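Long-range contacts in chromosome-partitioning ATPase Soj (Thermus thermophilus, PDB 1WCV), which hydrolyses ATP and binds double-stranded DNA cooperatively and ATP-dependently as nucleoprotein filaments, probably to partition chromosomes: residues Leu175-Asp180 with Thr204-Asn209; Ala143-Leu148 with Gln187-Gln192; Ile25-Tyr30 with Arg237-Val242; Gly19-Ala24 with Leu116-Pro121; Leu169-Ile174 with Gly198-Trp203. All coordinates share one frame; numbering follows the deposited sequence.

Interaction 1 of 5, residues Leu175-Asp180 with Thr204-Asn209; sequences LVTMYD and TVIPRN
Three backbone hydrogen bonds join Leu175-Asp180 to Thr204-Asn209, a clear case of a loop running along the end of a strand. Ile206 N donates a hydrogen bond to Val176 O (3.0 Å), approaching nearly along the C=O axis, and Ile206 O accepts one from Tyr179 N in its carbonyl plane (3.1 Å). Arg208 N reaches Tyr179 O at 2.9 Å, from 42° above the carbonyl plane. Two waters extend the pairing, one linking Val176 N to Thr204 O and another Met178 N to Pro207 O. Outward of the backbones, Val205 CG1 lies 3.6 Å from Tyr179 CB and also meets Val176 CG1, the two valines side by side and pointing the same way. With chi1 at 176°, Leu175 swings CG away from its own N, bringing CD1 to Thr204 O and Ile206 CG1. The extended Arg208 crosses Met178, whose CB meets the guanidinium edge in plane, 3.3 Å from NH1. With an alanine in place of Met178, the guanidinium would probably lose the terminal methyl that lies against it and be freer to turn. Pro207 and Asn209 bind adenine nucleotides. Tyr179 OH bonds His233 of the second subunit, while helices 18-33, 185-197 and 230-246 pack around the rest.

Interaction 2 of 5, residues Ala143-Leu148 with Gln187-Gln192; sequences AEYYAL and QQVEAQ
Ala143 and Val189 bring the backbones closest, CA to CA 5.8 Å, and the chains then diverge to 8.0 Å between the CA atoms of Leu148 and Gln192. Val189 is the central side chain, and its two methyls divide the work. CG1, set opposite the valine's own N by a chi1 of 179°, presses on the peptide after Ala143 and lies 3.5 Å from Glu144 O, a carbonyl that accepts a hydrogen bond from Ala147 N. CG2 turns to the ring of Tyr145 instead and meets CD1 at 3.7 Å. That ring reaches out obliquely across Val189 toward Gln188, and the ring and amide planes are only 19° apart, yet Tyr145 OH and Gln188 OE1 stay 4.1 Å from each other. One turn on, Leu148 crosses Gln192 at about a right angle. The bend of Gln192 at chi2 (49°) leaves its CG as the touching atom, 3.6 Å from Leu148 CD1, so aliphatic carbon rather than amide meets the leucine. This is a surface contact built on apolar packing: it sets the beginning of helix 146-164 against helix 185-197, whose Glu190 is turned from this interface to form a salt bridge with Arg237 of the second subunit.

Interaction 3 of 5, residues Ile25-Tyr30 with Arg237-Val242; sequences INLAAY and RLAEEV
Helix 18-33, whose first turn belongs to the P-loop, meets the C-terminal helix 230-246 where Leu27 and Tyr30 pack on Leu238, Ala239 and Val242. The short segments cross steeply, with a signed angle of -78° and axes 8.9 Å apart at closest approach, and this near-orthogonal crossing confines the contact to a few side chains. Ala239 lies at the crossing. Its small CB touches the CB of Tyr30 at 3.7 Å, and its CA receives the branch tip of Leu27, CD2, at 3.8 Å. The same CD2 also reaches Val242 CG2 (4.2 Å), one turn along the helix, while Leu27 CG faces Leu238 CD2 at 4.3 Å. A single leucine thus rests on three residues of the opposite helix, and it does so with chi1 at -140°, away from a staggered position. Tyr30 makes its contact with the root of its side chain; a chi1 of -74° places CG beside the backbone N and carries the ring off toward Ala232, Tyr235 and Ile222. Behind Leu27 lies Leu116 of the central strand 114-118. Every touching residue is buried and the packing is wholly apolar. The arrangement is that of an alpha/beta P-loop fold of the ParA family, in which the nucleotide-binding helix on one face of the central sheet is packed by the C-terminal helix.

Interaction 4 of 5, residues Gly19-Ala24 with Leu116-Pro121; sequences GKTTTA and LLDAPP
Lys20 and Asp118 meet in a salt bridge, NZ to OD1 2.7 Å, the ammonium arriving from above the carboxylate plane. NZ also donates a hydrogen bond to Ala119 O at 2.8 Å, again from above the plane of the acceptor, so two bonds hold it to the end of the strand. Lys20 first runs out extended, then bends at chi3 (66°) and chi4 (70°), which folds its tip onto these two oxygens and lays CE within 3.2 Å of Ala119 O. On the other oxygen of the carboxylate, OD2, Thr21 OG1 lies 3.0 Å away, its side chain crossing Asp118 at about a right angle. Ala24 closes in on the same group, CB to Asp118 CG 3.8 Å, and further back Leu116 CD2 touches Ala24 O. In the second shell Thr23 N and OG1 both bond Gly19 O, from opposite faces of its plane. Backbone bonds to Val41 hold Asp118 in the sheet. Lys20 and Thr21 bind adenine nucleotides, and Thr21 also binds magnesium. This is the Walker A lysine of the P-loop facing an aspartate at the end of a neighbouring strand, in the position of the Walker B acid of P-loop NTPases.

Interaction 5 of 5, residues Leu169-Ile174 with Gly198-Trp203; sequences LRLLGI and GEKVFW
Phe202 brings its ring obliquely up to the backbone of Gly173 and Ile174, with CE2 3.5 Å from Gly173 CA and CD2 3.3 Å from Ile174 O. Its chi1 of -75° turns CG away from the carbonyl carbon and swings the ring back toward the strand. Glycine is what lets it lie so close: a CB on Gly173 would clash with CE2. Leu171 and Lys200 cross at about a right angle, the methyl CD2 meeting the aliphatic CD of the lysine at 3.6 Å, while Lys200 CB comes to 4.1 Å from Ile174 CD1 in an oblique crossing. Between these groups the backbones form a single bridge, Ile174 N to Lys200 O (2.8 Å) and Phe202 N to Ile174 O (2.9 Å), and Val201 CA adds a CH...O contact to that second carbonyl at 3.4 Å. Replacing Phe202 by an alanine would probably open a gap beside Gly173 and leave Arg245 without the ring that now makes a cation-pi contact with it. Strand 170-177 is the outermost strand on its side of the sheet, and its far edge is met here by a loop rather than another full strand, in a single parallel-type bridge along the edge of the central sheet of this P-loop NTPase fold.

In the fold
From the N terminus, helix 18-33 takes part in two closures. Interaction 4 joins its start to strand 114-118 and closes first; interaction 3 leaves the same helix and closes only at helix 230-246, so the two cross. Interactions 2, 5 and 1 then open in that order, at 143, 169 and 175, and close in the same order at 187, 198 and 204, so all three cross one another. They follow interaction 4 in series and nest inside the loop closed by interaction 3. Together they tie the start of helix 146-164, the edge strand 170-177, helix 185-197 and the loop after it into one region, joined to interaction 3 where Glu241 bonds Thr204 and Trp203.

Interaction 1 of 5, residues Leu175-Asp180 with Thr204-Asn209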
# COMPACT_ATOMS: atom_id res chain seq x y z
N LEU A 175 10.69 -3.80 2.26
CA LEU A 175 10.15 -3.04 1.14
C LEU A 175 10.43 -3.69 -0.21
O LEU A 175 11.58 -3.92 -0.56
CB LEU A 175 10.75 -1.63 1.11
CG LEU A 175 10.35 -0.73 -0.07
CD1 LEU A 175 8.85 -0.41 -0.03
CD2 LEU A 175 11.16 0.57 -0.00
N VAL A 176 9.37 -3.98 -0.96
CA VAL A 176 9.54 -4.56 -2.28
C VAL A 176 9.81 -3.41 -3.26
O VAL A 176 9.02 -2.46 -3.34
CB VAL A 176 8.28 -5.32 -2.73
CG1 VAL A 176 8.48 -5.90 -4.12
CG2 VAL A 176 7.96 -6.44 -1.73
N THR A 177 10.94 -3.47 -3.95
CA THR A 177 11.30 -2.44 -4.92
C THR A 177 11.49 -3.09 -6.28
O THR A 177 11.49 -4.32 -6.41
CB THR A 177 12.64 -1.74 -4.54
OG1 THR A 177 13.72 -2.67 -4.66
CG2 THR A 177 12.58 -1.21 -3.11
N MET A 178 11.62 -2.25 -7.31
CA MET A 178 11.83 -2.73 -8.67
C MET A 178 10.80 -3.76 -9.12
O MET A 178 11.09 -4.68 -9.88
CB MET A 178 13.25 -3.28 -8.80
CG MET A 178 14.28 -2.24 -8.36
SD MET A 178 15.98 -2.70 -8.63
CE MET A 178 16.19 -2.18 -10.34
N TYR A 179 9.57 -3.58 -8.64
CA TYR A 179 8.48 -4.47 -9.01
C TYR A 179 8.25 -4.33 -10.52
O TYR A 179 7.84 -3.28 -10.99
CB TYR A 179 7.22 -4.04 -8.23
CG TYR A 179 5.98 -4.87 -8.48
CD1 TYR A 179 5.66 -5.95 -7.66
CD2 TYR A 179 5.10 -4.54 -9.51
CE1 TYR A 179 4.47 -6.69 -7.87
CE2 TYR A 179 3.92 -5.25 -9.72
CZ TYR A 179 3.61 -6.32 -8.89
OH TYR A 179 2.43 -7.00 -9.10
N ASP A 180 8.52 -5.40 -11.27
CA ASP A 180 8.36 -5.38 -12.73
C ASP A 180 6.91 -5.58 -13.14
O ASP A 180 6.45 -6.72 -13.28
CB ASP A 180 9.23 -6.47 -13.37
CG ASP A 180 9.27 -6.38 -14.89
OD1 ASP A 180 8.59 -5.50 -15.45
OD2 ASP A 180 9.99 -7.18 -15.53
N THR A 204 3.06 -0.55 0.62
CA THR A 204 3.49 0.28 -0.50
C THR A 204 4.62 -0.47 -1.20
O THR A 204 5.57 -0.93 -0.55
CB THR A 204 4.02 1.65 -0.04
OG1 THR A 204 3.01 2.31 0.74
CG2 THR A 204 4.40 2.51 -1.24
N VAL A 205 4.52 -0.59 -2.51
CA VAL A 205 5.52 -1.28 -3.30
C VAL A 205 6.05 -0.28 -4.31
O VAL A 205 5.27 0.47 -4.89
CB VAL A 205 4.87 -2.48 -4.03
CG1 VAL A 205 5.82 -3.07 -5.07
CG2 VAL A 205 4.50 -3.55 -3.01
N ILE A 206 7.37 -0.26 -4.52
CA ILE A 206 7.97 0.67 -5.48
C ILE A 206 8.06 -0.02 -6.84
O ILE A 206 8.69 -1.07 -6.99
CB ILE A 206 9.39 1.12 -5.05
CG1 ILE A 206 9.39 1.52 -3.56
CG2 ILE A 206 9.83 2.31 -5.90
CD1 ILE A 206 8.41 2.65 -3.23
N PRO A 207 7.44 0.57 -7.87
CA PRO A 207 7.46 -0.03 -9.21
C PRO A 207 8.74 0.22 -9.98
O PRO A 207 9.44 1.20 -9.76
CB PRO A 207 6.29 0.66 -9.89
CG PRO A 207 6.46 2.07 -9.39
CD PRO A 207 6.74 1.87 -7.89
N ARG A 208 9.02 -0.68 -10.91
CA ARG A 208 10.18 -0.49 -11.77
C ARG A 208 9.65 0.61 -12.69
O ARG A 208 8.52 0.52 -13.17
CB ARG A 208 10.45 -1.76 -12.58
CG ARG A 208 11.83 -1.81 -13.21
CD ARG A 208 12.06 -3.12 -13.94
NE ARG A 208 13.48 -3.33 -14.24
CZ ARG A 208 14.41 -3.53 -13.32
NH1 ARG A 208 14.08 -3.56 -12.03
NH2 ARG A 208 15.68 -3.70 -13.67
N ASN A 209 10.44 1.66 -12.90
CA ASN A 209 10.01 2.76 -13.75
C ASN A 209 11.23 3.49 -14.28
O ASN A 209 12.18 3.74 -13.55
CB ASN A 209 9.12 3.74 -12.96
CG ASN A 209 8.71 4.95 -13.78
OD1 ASN A 209 9.40 5.98 -13.79
ND2 ASN A 209 7.59 4.84 -14.48
O HOH W 1 6.70 -3.40 -0.03
O HOH W 2 11.77 0.63 -8.03
O HOH W 3 6.59 -1.43 -13.46

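Interaction 2 of 5, residues Ala143-Leu148 with Gln187-Gln192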
# COMPACT_ATOMS: atom_id res chain seq x y z
N ALA A 143 11.83 -7.77 -6.25
CA ALA A 143 10.81 -8.81 -6.35
C ALA A 143 11.32 -10.02 -7.13
O ALA A 143 10.84 -10.32 -8.22
CB ALA A 143 9.56 -8.24 -7.02
N GLU A 144 12.30 -10.71 -6.54
CA GLU A 144 12.90 -11.90 -7.13
C GLU A 144 12.84 -12.99 -6.07
O GLU A 144 12.88 -12.70 -4.88
CB GLU A 144 14.36 -11.64 -7.50
CG GLU A 144 14.57 -10.54 -8.51
CD GLU A 144 16.05 -10.22 -8.71
OE1 GLU A 144 16.38 -9.42 -9.61
OE2 GLU A 144 16.88 -10.78 -7.96
N TYR A 145 12.76 -14.25 -6.49
CA TYR A 145 12.67 -15.34 -5.53
C TYR A 145 13.80 -15.41 -4.50
O TYR A 145 13.59 -15.89 -3.39
CB TYR A 145 12.53 -16.69 -6.24
CG TYR A 145 11.15 -17.28 -6.09
CD1 TYR A 145 10.09 -16.83 -6.88
CD2 TYR A 145 10.88 -18.23 -5.10
CE1 TYR A 145 8.79 -17.31 -6.68
CE2 TYR A 145 9.59 -18.72 -4.90
CZ TYR A 145 8.55 -18.25 -5.70
OH TYR A 145 7.27 -18.72 -5.50
N TYR A 146 14.99 -14.94 -4.85
CA TYR A 146 16.08 -15.00 -3.89
C TYR A 146 15.79 -14.16 -2.66
O TYR A 146 16.34 -14.41 -1.59
CB TYR A 146 17.41 -14.53 -4.50
CG TYR A 146 18.52 -14.58 -3.47
CD1 TYR A 146 18.78 -13.49 -2.64
CD2 TYR A 146 19.21 -15.77 -3.23
CE1 TYR A 146 19.68 -13.59 -1.58
CE2 TYR A 146 20.11 -15.88 -2.17
CZ TYR A 146 20.33 -14.79 -1.35
OH TYR A 146 21.18 -14.91 -0.26
N ALA A 147 14.91 -13.17 -2.80
CA ALA A 147 14.59 -12.30 -1.68
C ALA A 147 14.09 -13.07 -0.47
O ALA A 147 14.27 -12.63 0.66
CB ALA A 147 13.57 -11.24 -2.10
N LEU A 148 13.45 -14.21 -0.71
CA LEU A 148 12.94 -15.01 0.40
C LEU A 148 14.06 -15.43 1.34
O LEU A 148 13.95 -15.25 2.55
CB LEU A 148 12.23 -16.27 -0.13
CG LEU A 148 10.87 -16.04 -0.81
CD1 LEU A 148 10.43 -17.33 -1.48
CD2 LEU A 148 9.84 -15.59 0.22
N GLN A 187 4.03 -10.38 -9.25
CA GLN A 187 2.89 -10.62 -8.36
C GLN A 187 3.12 -11.85 -7.49
O GLN A 187 2.85 -11.83 -6.29
CB GLN A 187 1.60 -10.85 -9.18
CG GLN A 187 0.83 -9.59 -9.51
CD GLN A 187 -0.37 -9.85 -10.40
OE1 GLN A 187 -0.96 -10.94 -10.37
NE2 GLN A 187 -0.75 -8.85 -11.19
N GLN A 188 3.60 -12.93 -8.11
CA GLN A 188 3.83 -14.18 -7.40
C GLN A 188 4.91 -14.06 -6.31
O GLN A 188 4.75 -14.58 -5.21
CB GLN A 188 4.20 -15.28 -8.40
CG GLN A 188 4.36 -16.64 -7.75
CD GLN A 188 3.16 -17.01 -6.90
OE1 GLN A 188 3.29 -17.68 -5.87
NE2 GLN A 188 1.97 -16.59 -7.34
N VAL A 189 6.00 -13.36 -6.62
CA VAL A 189 7.04 -13.21 -5.62
C VAL A 189 6.56 -12.36 -4.44
O VAL A 189 6.85 -12.68 -3.29
CB VAL A 189 8.30 -12.57 -6.22
CG1 VAL A 189 9.37 -12.40 -5.14
CG2 VAL A 189 8.83 -13.43 -7.35
N GLU A 190 5.83 -11.29 -4.73
CA GLU A 190 5.33 -10.44 -3.65
C GLU A 190 4.41 -11.24 -2.75
O GLU A 190 4.52 -11.19 -1.52
CB GLU A 190 4.55 -9.24 -4.20
CG GLU A 190 4.07 -8.28 -3.11
CD GLU A 190 3.24 -7.14 -3.65
OE1 GLU A 190 3.48 -6.72 -4.80
OE2 GLU A 190 2.36 -6.64 -2.91
N ALA A 191 3.50 -11.99 -3.37
CA ALA A 191 2.55 -12.81 -2.63
C ALA A 191 3.28 -13.76 -1.70
O ALA A 191 2.87 -13.95 -0.55
CB ALA A 191 1.67 -13.59 -3.61
N GLN A 192 4.37 -14.35 -2.19
CA GLN A 192 5.14 -15.28 -1.36
C GLN A 192 5.88 -14.53 -0.25
O GLN A 192 6.01 -15.04 0.86
CB GLN A 192 6.11 -16.08 -2.24
CG GLN A 192 6.87 -17.15 -1.49
CD GLN A 192 5.97 -18.02 -0.63
OE1 GLN A 192 4.86 -18.37 -1.03
NE2 GLN A 192 6.45 -18.39 0.56

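Interaction 3 of 5, residues Ile25-Tyr30 with Arg237-Val242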
# COMPACT_ATOMS: atom_id res chain seq x y z
N ILE A 25 17.56 7.57 -0.76
CA ILE A 25 17.47 8.92 -1.32
C ILE A 25 16.05 9.47 -1.31
O ILE A 25 15.81 10.58 -0.83
CB ILE A 25 17.95 8.95 -2.80
CG1 ILE A 25 19.46 8.68 -2.87
CG2 ILE A 25 17.58 10.29 -3.44
CD1 ILE A 25 20.29 9.61 -2.05
N ASN A 26 15.12 8.70 -1.84
CA ASN A 26 13.75 9.18 -1.94
C ASN A 26 12.93 9.15 -0.68
O ASN A 26 12.00 9.94 -0.55
CB ASN A 26 13.04 8.47 -3.09
CG ASN A 26 13.64 8.84 -4.44
OD1 ASN A 26 13.74 10.03 -4.77
ND2 ASN A 26 14.03 7.85 -5.22
N LEU A 27 13.27 8.26 0.25
CA LEU A 27 12.55 8.22 1.52
C LEU A 27 12.94 9.52 2.22
O LEU A 27 12.10 10.19 2.83
CB LEU A 27 13.03 7.04 2.36
CG LEU A 27 12.03 6.20 3.17
CD1 LEU A 27 12.77 5.63 4.37
CD2 LEU A 27 10.84 7.03 3.64
N ALA A 28 14.21 9.87 2.12
CA ALA A 28 14.71 11.09 2.74
C ALA A 28 14.04 12.31 2.13
O ALA A 28 13.66 13.24 2.84
CB ALA A 28 16.22 11.18 2.57
N ALA A 29 13.89 12.30 0.81
CA ALA A 29 13.29 13.42 0.10
C ALA A 29 11.85 13.66 0.53
O ALA A 29 11.43 14.81 0.72
CB ALA A 29 13.35 13.20 -1.40
N TYR A 30 11.09 12.59 0.69
CA TYR A 30 9.70 12.74 1.08
C TYR A 30 9.48 12.91 2.57
O TYR A 30 8.50 13.53 2.98
CB TYR A 30 8.86 11.60 0.52
CG TYR A 30 8.66 11.78 -0.97
CD1 TYR A 30 7.77 12.75 -1.45
CD2 TYR A 30 9.39 11.04 -1.89
CE1 TYR A 30 7.64 12.98 -2.82
CE2 TYR A 30 9.26 11.27 -3.26
CZ TYR A 30 8.38 12.24 -3.72
OH TYR A 30 8.27 12.47 -5.06
N ARG A 237 3.98 7.95 -0.69
CA ARG A 237 3.13 7.11 0.13
C ARG A 237 3.96 6.29 1.13
O ARG A 237 3.55 6.10 2.27
CB ARG A 237 2.30 6.20 -0.78
CG ARG A 237 1.21 5.39 -0.09
CD ARG A 237 0.27 4.77 -1.13
NE ARG A 237 -0.42 5.80 -1.91
CZ ARG A 237 -0.30 5.97 -3.23
NH1 ARG A 237 0.49 5.18 -3.95
NH2 ARG A 237 -0.96 6.94 -3.83
N LEU A 238 5.13 5.83 0.70
CA LEU A 238 5.99 5.07 1.59
C LEU A 238 6.40 5.89 2.80
O LEU A 238 6.43 5.38 3.92
CB LEU A 238 7.25 4.60 0.86
CG LEU A 238 8.22 3.81 1.75
CD1 LEU A 238 7.54 2.53 2.24
CD2 LEU A 238 9.47 3.47 0.96
N ALA A 239 6.72 7.16 2.59
CA ALA A 239 7.12 8.02 3.70
C ALA A 239 6.00 8.04 4.73
O ALA A 239 6.25 8.05 5.94
CB ALA A 239 7.43 9.43 3.20
N GLU A 240 4.76 8.05 4.26
CA GLU A 240 3.61 8.05 5.15
C GLU A 240 3.50 6.71 5.88
O GLU A 240 3.21 6.66 7.08
CB GLU A 240 2.31 8.31 4.37
CG GLU A 240 2.19 9.71 3.79
CD GLU A 240 0.92 9.90 2.97
OE1 GLU A 240 0.76 9.22 1.94
OE2 GLU A 240 0.08 10.73 3.37
N GLU A 241 3.74 5.61 5.17
CA GLU A 241 3.65 4.30 5.78
C GLU A 241 4.78 4.12 6.78
O GLU A 241 4.60 3.54 7.85
CB GLU A 241 3.67 3.20 4.72
CG GLU A 241 3.08 1.89 5.26
CD GLU A 241 3.07 0.77 4.25
OE1 GLU A 241 3.35 1.02 3.05
OE2 GLU A 241 2.76 -0.37 4.66
N VAL A 242 5.96 4.64 6.44
CA VAL A 242 7.08 4.55 7.36
C VAL A 242 6.78 5.36 8.62
O VAL A 242 7.01 4.88 9.73
CB VAL A 242 8.39 5.06 6.71
CG1 VAL A 242 9.44 5.37 7.80
CG2 VAL A 242 8.94 3.99 5.75

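Interaction 4 of 5, residues Gly19-Ala24 with Leu116-Pro121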
# COMPACT_ATOMS: atom_id res chain seq x y z
N GLY A 19 17.82 -0.45 -5.81
CA GLY A 19 16.60 -0.23 -5.05
C GLY A 19 16.85 0.29 -3.65
O GLY A 19 16.09 1.13 -3.14
N LYS A 20 17.91 -0.19 -3.02
CA LYS A 20 18.24 0.21 -1.66
C LYS A 20 18.64 1.68 -1.59
O LYS A 20 18.14 2.43 -0.76
CB LYS A 20 19.38 -0.65 -1.11
CG LYS A 20 19.81 -0.26 0.30
CD LYS A 20 21.00 -1.09 0.76
CE LYS A 20 22.24 -0.79 -0.08
NZ LYS A 20 22.75 0.58 0.21
N THR A 21 19.55 2.08 -2.47
CA THR A 21 20.00 3.47 -2.46
C THR A 21 18.91 4.40 -2.97
O THR A 21 18.76 5.51 -2.46
CB THR A 21 21.29 3.62 -3.29
OG1 THR A 21 22.37 2.99 -2.58
CG2 THR A 21 21.63 5.10 -3.50
N THR A 22 18.14 3.95 -3.95
CA THR A 22 17.04 4.77 -4.46
C THR A 22 16.05 4.98 -3.32
O THR A 22 15.45 6.04 -3.19
CB THR A 22 16.34 4.09 -5.65
OG1 THR A 22 17.19 4.12 -6.79
CG2 THR A 22 15.03 4.80 -5.98
N THR A 23 15.89 3.96 -2.48
CA THR A 23 14.97 4.07 -1.35
C THR A 23 15.52 5.05 -0.31
O THR A 23 14.76 5.85 0.23
CB THR A 23 14.72 2.71 -0.68
OG1 THR A 23 14.05 1.85 -1.60
CG2 THR A 23 13.88 2.88 0.56
N ALA A 24 16.82 4.98 -0.04
CA ALA A 24 17.42 5.87 0.95
C ALA A 24 17.26 7.33 0.51
O ALA A 24 16.87 8.19 1.29
CB ALA A 24 18.91 5.56 1.13
N LEU A 116 18.64 8.72 8.40
CA LEU A 116 18.64 7.53 7.54
C LEU A 116 20.07 7.12 7.25
O LEU A 116 20.89 7.95 6.85
CB LEU A 116 17.91 7.80 6.22
CG LEU A 116 16.37 7.73 6.23
CD1 LEU A 116 15.80 8.60 7.33
CD2 LEU A 116 15.84 8.18 4.87
N LEU A 117 20.38 5.84 7.44
CA LEU A 117 21.74 5.35 7.20
C LEU A 117 21.75 4.38 6.03
O LEU A 117 21.24 3.27 6.16
CB LEU A 117 22.26 4.63 8.44
CG LEU A 117 22.12 5.34 9.78
CD1 LEU A 117 22.42 4.36 10.91
CD2 LEU A 117 23.07 6.54 9.83
N ASP A 118 22.32 4.79 4.90
CA ASP A 118 22.39 3.92 3.73
C ASP A 118 23.59 3.00 3.89
O ASP A 118 24.71 3.38 3.56
CB ASP A 118 22.50 4.75 2.45
CG ASP A 118 22.32 3.91 1.20
OD1 ASP A 118 21.66 2.84 1.29
OD2 ASP A 118 22.82 4.31 0.13
N ALA A 119 23.34 1.79 4.38
CA ALA A 119 24.39 0.81 4.64
C ALA A 119 24.83 -0.00 3.43
O ALA A 119 24.05 -0.32 2.54
CB ALA A 119 23.92 -0.14 5.73
N PRO A 120 26.13 -0.35 3.38
CA PRO A 120 26.63 -1.13 2.26
C PRO A 120 26.15 -2.57 2.42
O PRO A 120 25.74 -2.98 3.51
CB PRO A 120 28.15 -1.01 2.40
CG PRO A 120 28.34 -0.88 3.87
CD PRO A 120 27.22 0.04 4.30
N PRO A 121 26.18 -3.36 1.34
CA PRO A 121 25.72 -4.75 1.43
C PRO A 121 26.80 -5.67 2.00
O PRO A 121 27.88 -5.22 2.38
CB PRO A 121 25.40 -5.09 -0.02
CG PRO A 121 26.46 -4.33 -0.76
CD PRO A 121 26.44 -2.98 -0.06

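Interaction 5 of 5, residues Leu169-Ile174 with Gly198-Trp203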
# COMPACT_ATOMS: atom_id res chain seq x y z
N LEU A 169 17.30 -2.39 18.51
CA LEU A 169 17.19 -2.66 17.08
C LEU A 169 15.93 -3.46 16.74
O LEU A 169 15.67 -4.51 17.32
CB LEU A 169 18.42 -3.44 16.59
CG LEU A 169 18.47 -3.68 15.07
CD1 LEU A 169 18.55 -2.34 14.34
CD2 LEU A 169 19.68 -4.54 14.72
N ARG A 170 15.16 -2.95 15.79
CA ARG A 170 13.95 -3.62 15.36
C ARG A 170 13.72 -3.42 13.87
O ARG A 170 14.16 -2.43 13.28
CB ARG A 170 12.73 -3.09 16.12
CG ARG A 170 12.51 -1.60 15.97
CD ARG A 170 11.07 -1.21 16.25
NE ARG A 170 10.60 -1.67 17.56
CZ ARG A 170 9.34 -1.53 17.98
NH1 ARG A 170 8.44 -0.94 17.21
NH2 ARG A 170 8.99 -1.98 19.18
N LEU A 171 13.03 -4.37 13.27
CA LEU A 171 12.71 -4.28 11.86
C LEU A 171 11.53 -3.33 11.70
O LEU A 171 10.51 -3.51 12.35
CB LEU A 171 12.32 -5.65 11.35
CG LEU A 171 11.78 -5.73 9.93
CD1 LEU A 171 12.91 -5.44 8.94
CD2 LEU A 171 11.19 -7.13 9.71
N LEU A 172 11.68 -2.30 10.86
CA LEU A 172 10.55 -1.40 10.63
C LEU A 172 9.72 -2.07 9.54
O LEU A 172 8.49 -2.16 9.65
CB LEU A 172 11.03 -0.02 10.15
CG LEU A 172 11.26 1.06 11.21
CD1 LEU A 172 11.55 2.39 10.52
CD2 LEU A 172 10.03 1.20 12.10
N GLY A 173 10.39 -2.56 8.50
CA GLY A 173 9.66 -3.24 7.45
C GLY A 173 10.50 -3.68 6.26
O GLY A 173 11.60 -3.19 6.06
N ILE A 174 9.96 -4.63 5.51
CA ILE A 174 10.60 -5.13 4.30
C ILE A 174 9.90 -4.39 3.16
O ILE A 174 8.67 -4.34 3.10
CB ILE A 174 10.36 -6.63 4.14
CG1 ILE A 174 11.04 -7.38 5.29
CG2 ILE A 174 10.91 -7.10 2.78
CD1 ILE A 174 10.51 -8.78 5.49
N GLY A 198 4.53 -11.90 6.26
CA GLY A 198 3.34 -11.21 6.70
C GLY A 198 3.35 -9.69 6.81
O GLY A 198 3.76 -8.99 5.88
N GLU A 199 2.90 -9.19 7.96
CA GLU A 199 2.80 -7.76 8.22
C GLU A 199 4.13 -7.02 8.15
O GLU A 199 4.15 -5.79 8.07
CB GLU A 199 2.15 -7.52 9.59
CG GLU A 199 2.96 -8.08 10.76
CD GLU A 199 2.27 -7.88 12.10
OE1 GLU A 199 1.18 -8.47 12.31
OE2 GLU A 199 2.81 -7.14 12.95
N LYS A 200 5.23 -7.75 8.18
CA LYS A 200 6.54 -7.13 8.11
C LYS A 200 6.77 -6.45 6.76
O LYS A 200 7.59 -5.54 6.66
CB LYS A 200 7.63 -8.17 8.37
CG LYS A 200 7.58 -8.76 9.76
CD LYS A 200 8.69 -9.76 9.99
CE LYS A 200 8.52 -10.99 9.12
NZ LYS A 200 9.57 -12.01 9.40
N VAL A 201 6.04 -6.88 5.74
CA VAL A 201 6.22 -6.30 4.41
C VAL A 201 5.34 -5.07 4.25
O VAL A 201 4.13 -5.14 4.49
CB VAL A 201 5.84 -7.33 3.32
CG1 VAL A 201 6.18 -6.76 1.93
CG2 VAL A 201 6.58 -8.65 3.57
N PHE A 202 5.95 -3.95 3.86
CA PHE A 202 5.19 -2.73 3.64
C PHE A 202 4.16 -2.98 2.54
O PHE A 202 4.43 -3.73 1.61
CB PHE A 202 6.10 -1.60 3.17
CG PHE A 202 6.96 -1.00 4.24
CD1 PHE A 202 6.39 -0.16 5.21
CD2 PHE A 202 8.33 -1.22 4.27
CE1 PHE A 202 7.18 0.45 6.17
CE2 PHE A 202 9.14 -0.62 5.24
CZ PHE A 202 8.56 0.22 6.19
N TRP A 203 3.00 -2.34 2.66
CA TRP A 203 1.97 -2.47 1.64
C TRP A 203 2.34 -1.65 0.41
O TRP A 203 1.99 -2.00 -0.70
CB TRP A 203 0.62 -2.00 2.20
CG TRP A 203 0.00 -3.05 3.05
CD1 TRP A 203 -0.13 -3.04 4.41
CD2 TRP A 203 -0.46 -4.34 2.62
NE1 TRP A 203 -0.65 -4.23 4.85
CE2 TRP A 203 -0.86 -5.05 3.77
CE3 TRP A 203 -0.58 -4.96 1.37
CZ2 TRP A 203 -1.36 -6.35 3.71
CZ3 TRP A 203 -1.07 -6.25 1.31
CH2 TRP A 203 -1.46 -6.93 2.48